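Local coordinates for mundticin KS immunity protein (Enterococcus mundtii, PDB 2ZRR) that contributes to the self-protection of the bacteriocin-producing cell, probably against its own mundticin KS, and folds as an antiparallel four-helix bundle, at residues I40-L45 / S63-L68; E55-V60 / V95-N100. All blocks are in the same frame, centred on the assembly; numbering follows the deposited sequence.

Contact 1 (I40-L45 / S63-L68); sequences IITELL and SYLKKL
Ile-41 meets Leu-65 and Leu-68 with two different branches, and these three side chains form the dense part of the contact. With CG1 beside the backbone N (chi1 -76°), its CG2 methyl stands anti to that N, passes alongside Leu-65 and lies 3.7 Å from Leu-65 CB, the two side chains running in opposite directions. The other branch reaches farther: Ile-41 CD1 meets Leu-68 CD1 tip to tip at 3.5 Å, closer than two methyls usually pack. Toward solvent the fit is looser. There the forked end of Leu-65 passes the exposed Thr-42 at an angle, with Thr-42 OG1 4.2 Å from Leu-65 CD2, a distance that brings no bond; the hydroxyl is instead hydrogen-bonded to Glu-38 O one turn back. On helix 55-70, Lys-67 lays its CD over one face of the Tyr-64 ring, off centre toward the rim, and its NZ donates to Ser-63 OG at 2.6 Å. The axes of segments 40-45 and 63-68 approach to 10.1 Å and run nearly antiparallel, at 155°, with Ile-41, Leu-65 and Leu-68 between them. Helix 75-90 adjoins this pair through Tyr-64, which packs on Val-78 and Met-82 and hydrogen-bonds Glu-85, while on the other helix Ile-41 also touches Leu-108, bringing helix 99-109 into the same bundle core.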
loop_
_atom_site.group_PDB
_atom_site.type_symbol
_atom_site.label_atom_id
_atom_site.label_comp_id
_atom_site.label_asym_id
_atom_site.label_seq_id
_atom_site.Cartn_x
_atom_site.Cartn_y
_atom_site.Cartn_z
ATOM N N ILE A 40 2.990 6.517 -4.154
ATOM C CA ILE A 40 2.541 5.253 -4.726
ATOM C C ILE A 40 1.196 4.811 -4.137
ATOM O O ILE A 40 0.309 4.332 -4.852
ATOM C CB ILE A 40 3.584 4.145 -4.487
ATOM C CG1 ILE A 40 4.896 4.506 -5.176
ATOM C CG2 ILE A 40 3.084 2.818 -5.025
ATOM C CD1 ILE A 40 6.002 3.500 -4.916
ATOM N N ILE A 41 1.038 4.970 -2.829
ATOM C CA ILE A 41 -0.206 4.566 -2.182
ATOM C C ILE A 41 -1.353 5.454 -2.656
ATOM O O ILE A 41 -2.439 4.970 -2.971
ATOM C CB ILE A 41 -0.064 4.623 -0.632
ATOM C CG1 ILE A 41 0.759 3.417 -0.156
ATOM C CG2 ILE A 41 -1.446 4.627 0.034
ATOM C CD1 ILE A 41 1.714 3.721 0.983
ATOM N N THR A 42 -1.106 6.753 -2.724
ATOM C CA THR A 42 -2.133 7.682 -3.180
ATOM C C THR A 42 -2.597 7.267 -4.579
ATOM O O THR A 42 -3.786 7.122 -4.835
ATOM C CB THR A 42 -1.581 9.121 -3.213
ATOM O OG1 THR A 42 -1.158 9.499 -1.894
ATOM C CG2 THR A 42 -2.634 10.090 -3.698
ATOM N N GLU A 43 -1.635 7.061 -5.471
ATOM C CA GLU A 43 -1.915 6.651 -6.844
ATOM C C GLU A 43 -2.721 5.361 -6.872
ATOM O O GLU A 43 -3.724 5.257 -7.577
ATOM C CB GLU A 43 -0.602 6.435 -7.602
ATOM C CG GLU A 43 0.174 7.708 -7.829
ATOM C CD GLU A 43 1.556 7.445 -8.401
ATOM O OE1 GLU A 43 2.069 6.311 -8.240
ATOM O OE2 GLU A 43 2.122 8.378 -9.012
ATOM N N LEU A 44 -2.262 4.379 -6.105
ATOM C CA LEU A 44 -2.920 3.085 -6.029
ATOM C C LEU A 44 -4.367 3.181 -5.561
ATOM O O LEU A 44 -5.254 2.552 -6.134
ATOM C CB LEU A 44 -2.146 2.174 -5.085
ATOM C CG LEU A 44 -1.293 1.124 -5.778
ATOM C CD1 LEU A 44 -0.161 0.704 -4.860
ATOM C CD2 LEU A 44 -2.169 -0.058 -6.148
ATOM N N LEU A 45 -4.595 3.962 -4.509
ATOM C CA LEU A 45 -5.937 4.134 -3.960
ATOM C C LEU A 45 -6.843 4.803 -4.976
ATOM O O LEU A 45 -8.001 4.418 -5.153
ATOM C CB LEU A 45 -5.882 4.976 -2.691
ATOM C CG LEU A 45 -5.627 4.142 -1.447
ATOM C CD1 LEU A 45 -5.377 5.062 -0.266
ATOM C CD2 LEU A 45 -6.818 3.234 -1.201
ATOM N N SER A 63 -4.830 2.883 5.564
ATOM C CA SER A 63 -4.296 2.874 6.917
ATOM C C SER A 63 -2.796 3.186 6.951
ATOM O O SER A 63 -2.339 3.983 7.776
ATOM C CB SER A 63 -4.553 1.518 7.575
ATOM O OG SER A 63 -3.676 1.325 8.676
ATOM N N TYR A 64 -2.023 2.572 6.057
ATOM C CA TYR A 64 -0.591 2.824 6.058
ATOM C C TYR A 64 -0.201 4.187 5.527
ATOM O O TYR A 64 0.855 4.718 5.888
ATOM C CB TYR A 64 0.139 1.706 5.327
ATOM C CG TYR A 64 0.390 0.569 6.269
ATOM C CD1 TYR A 64 -0.576 -0.415 6.469
ATOM C CD2 TYR A 64 1.549 0.528 7.046
ATOM C CE1 TYR A 64 -0.398 -1.413 7.423
ATOM C CE2 TYR A 64 1.740 -0.461 8.005
ATOM C CZ TYR A 64 0.760 -1.431 8.193
ATOM O OH TYR A 64 0.938 -2.412 9.154
ATOM N N LEU A 65 -1.057 4.774 4.694
ATOM C CA LEU A 65 -0.770 6.102 4.182
ATOM C C LEU A 65 -0.768 7.064 5.376
ATOM O O LEU A 65 0.124 7.909 5.503
ATOM C CB LEU A 65 -1.817 6.524 3.150
ATOM C CG LEU A 65 -1.735 7.981 2.681
ATOM C CD1 LEU A 65 -0.389 8.262 2.029
ATOM C CD2 LEU A 65 -2.866 8.251 1.707
ATOM N N LYS A 66 -1.746 6.934 6.270
ATOM C CA LYS A 66 -1.767 7.823 7.430
ATOM C C LYS A 66 -0.621 7.500 8.392
ATOM O O LYS A 66 -0.032 8.402 8.989
ATOM C CB LYS A 66 -3.114 7.756 8.161
ATOM C CG LYS A 66 -3.678 6.380 8.316
ATOM C CD LYS A 66 -4.701 6.356 9.435
ATOM C CE LYS A 66 -4.321 5.342 10.509
ATOM N NZ LYS A 66 -2.895 4.904 10.387
ATOM N N LYS A 67 -0.294 6.220 8.542
ATOM C CA LYS A 67 0.817 5.833 9.418
ATOM C C LYS A 67 2.105 6.462 8.916
ATOM O O LYS A 67 2.937 6.891 9.714
ATOM C CB LYS A 67 0.996 4.316 9.450
ATOM C CG LYS A 67 0.006 3.579 10.325
ATOM C CD LYS A 67 0.352 2.102 10.403
ATOM C CE LYS A 67 -0.682 1.332 11.209
ATOM N NZ LYS A 67 -1.789 0.822 10.357
ATOM N N LEU A 68 2.265 6.513 7.589
ATOM C CA LEU A 68 3.461 7.099 6.968
ATOM C C LEU A 68 3.594 8.591 7.278
ATOM O O LEU A 68 4.680 9.096 7.567
ATOM C CB LEU A 68 3.418 6.899 5.443
ATOM C CG LEU A 68 3.831 5.522 4.932
ATOM C CD1 LEU A 68 3.468 5.387 3.467
ATOM C CD2 LEU A 68 5.330 5.336 5.122
#

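Contact 2 (E55-V60 / V95-N100); sequences ESLRKV and VSLNEN
The helical turn that presents Leu-57 to Val-95 and Leu-97 is closed by Lys-59 N donating to Glu-55 O at 2.8 Å. Across the contact itself the interaction is wholly apolar and centres on one methyl. Leu-57 points its CG anti to the backbone N, chi1 -173°, which carries the isobutyl group out from the helix toward the segment 95-100. There CD2 serves both partners: Leu-57 CD2 lies 4.0 Å from Val-95 CG1, with the two side chains passing at an angle, and equally 4.0 Å from Leu-97 CD2, which comes to meet it tip to tip. Leu-97 CD1 also approaches, at 4.2 Å from Leu-57 CD2, so the end of Leu-97 faces the methyl with both branches. These are easy van der Waals distances, and Val-95 is poorly ordered, consistent with a lightly held loop at this end. On the helix, Arg-58 NE and Glu-55 OE1 form a long salt bridge, 3.7 Å, while Arg-58 NH1 hydrogen-bonds Leu-45 O. Leu-57 and Leu-97 both also rest on Ile-90, and Leu-97 touches Leu-48 as well, so the pair joins three helices. Immediately after Leu-97, Asn-98 is the N-cap of helix 99-109: its OD1 accepts from Gln-101 N, while Ser-102 OG hydrogen-bonds the carbonyls of Asn-98 and Glu-99. A loop that packs apolar side chains against the end of the bundle, then an Asn N-cap, thus leads into the fourth helix of the antiparallel four-helix bundle.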
loop_
_atom_site.group_PDB
_atom_site.type_symbol
_atom_site.label_atom_id
_atom_site.label_comp_id
_atom_site.label_asym_id
_atom_site.label_seq_id
_atom_site.Cartn_x
_atom_site.Cartn_y
_atom_site.Cartn_z
ATOM N N GLU A 55 -12.224 -3.552 -0.785
ATOM C CA GLU A 55 -12.303 -2.657 0.369
ATOM C C GLU A 55 -11.200 -2.954 1.387
ATOM O O GLU A 55 -10.593 -2.041 1.947
ATOM C CB GLU A 55 -13.683 -2.756 1.038
ATOM C CG GLU A 55 -14.497 -1.452 1.001
ATOM C CD GLU A 55 -13.631 -0.209 0.794
ATOM O OE1 GLU A 55 -13.751 0.431 -0.275
ATOM O OE2 GLU A 55 -12.829 0.127 1.697
ATOM N N SER A 56 -10.931 -4.232 1.615
ATOM C CA SER A 56 -9.899 -4.622 2.567
ATOM C C SER A 56 -8.530 -4.083 2.166
ATOM O O SER A 56 -7.769 -3.623 3.011
ATOM C CB SER A 56 -9.843 -6.146 2.686
ATOM O OG SER A 56 -11.129 -6.719 2.491
ATOM N N LEU A 57 -8.220 -4.145 0.872
ATOM C CA LEU A 57 -6.936 -3.658 0.367
ATOM C C LEU A 57 -6.841 -2.145 0.489
ATOM O O LEU A 57 -5.826 -1.616 0.934
ATOM C CB LEU A 57 -6.748 -4.068 -1.097
ATOM C CG LEU A 57 -5.379 -3.785 -1.726
ATOM C CD1 LEU A 57 -4.266 -4.096 -0.727
ATOM C CD2 LEU A 57 -5.219 -4.629 -2.983
ATOM N N ARG A 58 -7.902 -1.453 0.088
ATOM C CA ARG A 58 -7.936 -0.002 0.165
ATOM C C ARG A 58 -7.804 0.393 1.624
ATOM O O ARG A 58 -7.196 1.409 1.947
ATOM C CB ARG A 58 -9.253 0.532 -0.392
ATOM C CG ARG A 58 -9.522 0.185 -1.851
ATOM C CD ARG A 58 -10.800 0.856 -2.351
ATOM N NE ARG A 58 -10.905 2.238 -1.882
ATOM C CZ ARG A 58 -10.333 3.272 -2.487
ATOM N NH1 ARG A 58 -9.618 3.075 -3.587
ATOM N NH2 ARG A 58 -10.458 4.496 -1.988
ATOM N N LYS A 59 -8.377 -0.424 2.501
ATOM C CA LYS A 59 -8.317 -0.174 3.936
ATOM C C LYS A 59 -6.857 -0.162 4.402
ATOM O O LYS A 59 -6.393 0.820 4.988
ATOM C CB LYS A 59 -9.109 -1.255 4.688
ATOM C CG LYS A 59 -9.952 -0.739 5.848
ATOM C CD LYS A 59 -11.253 -0.103 5.371
ATOM C CE LYS A 59 -12.427 -0.620 6.179
ATOM N NZ LYS A 59 -12.660 -2.077 5.961
ATOM N N VAL A 60 -6.137 -1.254 4.133
ATOM C CA VAL A 60 -4.728 -1.379 4.503
ATOM C C VAL A 60 -3.934 -0.232 3.898
ATOM O O VAL A 60 -3.166 0.445 4.579
ATOM C CB VAL A 60 -4.126 -2.685 3.968
ATOM C CG1 VAL A 60 -2.615 -2.688 4.180
ATOM C CG2 VAL A 60 -4.782 -3.876 4.643
ATOM N N VAL A 95 -8.669 -10.386 -4.208
ATOM C CA VAL A 95 -8.520 -9.194 -5.034
ATOM C C VAL A 95 -7.743 -9.545 -6.290
ATOM O O VAL A 95 -6.630 -10.069 -6.213
ATOM C CB VAL A 95 -7.761 -8.074 -4.289
ATOM C CG1 VAL A 95 -8.076 -6.732 -4.924
ATOM C CG2 VAL A 95 -8.137 -8.070 -2.816
ATOM N N SER A 96 -8.337 -9.269 -7.445
ATOM C CA SER A 96 -7.678 -9.551 -8.711
ATOM C C SER A 96 -7.063 -8.268 -9.250
ATOM O O SER A 96 -7.728 -7.479 -9.927
ATOM C CB SER A 96 -8.675 -10.122 -9.721
ATOM O OG SER A 96 -8.091 -11.186 -10.452
ATOM N N LEU A 97 -5.790 -8.060 -8.936
ATOM C CA LEU A 97 -5.080 -6.870 -9.375
ATOM C C LEU A 97 -4.560 -7.026 -10.792
ATOM O O LEU A 97 -4.029 -8.077 -11.144
ATOM C CB LEU A 97 -3.903 -6.588 -8.443
ATOM C CG LEU A 97 -4.193 -6.244 -6.985
ATOM C CD1 LEU A 97 -2.986 -5.530 -6.395
ATOM C CD2 LEU A 97 -5.432 -5.367 -6.889
ATOM N N ASN A 98 -4.715 -5.982 -11.602
ATOM C CA ASN A 98 -4.221 -6.017 -12.973
ATOM C C ASN A 98 -2.700 -5.818 -12.930
ATOM O O ASN A 98 -2.161 -5.350 -11.924
ATOM C CB ASN A 98 -4.895 -4.926 -13.817
ATOM C CG ASN A 98 -4.549 -3.518 -13.352
ATOM O OD1 ASN A 98 -3.566 -3.304 -12.639
ATOM N ND2 ASN A 98 -5.359 -2.545 -13.763
ATOM N N GLU A 99 -2.013 -6.181 -14.010
ATOM C CA GLU A 99 -0.558 -6.050 -14.077
ATOM C C GLU A 99 -0.039 -4.734 -13.503
ATOM O O GLU A 99 0.854 -4.726 -12.657
ATOM C CB GLU A 99 -0.081 -6.189 -15.525
ATOM C CG GLU A 99 1.435 -6.248 -15.683
ATOM C CD GLU A 99 1.866 -6.751 -17.054
ATOM O OE1 GLU A 99 0.998 -7.235 -17.814
ATOM O OE2 GLU A 99 3.072 -6.664 -17.373
ATOM N N ASN A 100 -0.607 -3.627 -13.967
ATOM C CA ASN A 100 -0.209 -2.296 -13.524
ATOM C C ASN A 100 -0.320 -2.045 -12.022
ATOM O O ASN A 100 0.490 -1.319 -11.449
ATOM C CB ASN A 100 -1.027 -1.240 -14.272
ATOM C CG ASN A 100 -0.569 -1.061 -15.706
ATOM O OD1 ASN A 100 -0.983 -0.124 -16.392
ATOM N ND2 ASN A 100 0.294 -1.966 -16.167
#

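Overall arrangement
Helix 55-70 is common to both contacts: its start serves contact 2 and a later part serves contact 1, with the two centres about 12 Å apart. A polar link connects them, since Arg-58 NH1 lies 2.6 Å from Leu-45 O, a probable hydrogen bond that ties the segment 55-60 to helix 33-48. Contact 1, centred about 6 Å from the centre of the chain, pairs two neighbouring helices in the middle of the bundle; contact 2, about 9 Å from it, packs the loop leading into helix 99-109 against one end. Their segments alternate along the chain: contact 1 pairs helices 33-48 and 55-70, and contact 2 carries helix 55-70 on to the approach of helix 99-109.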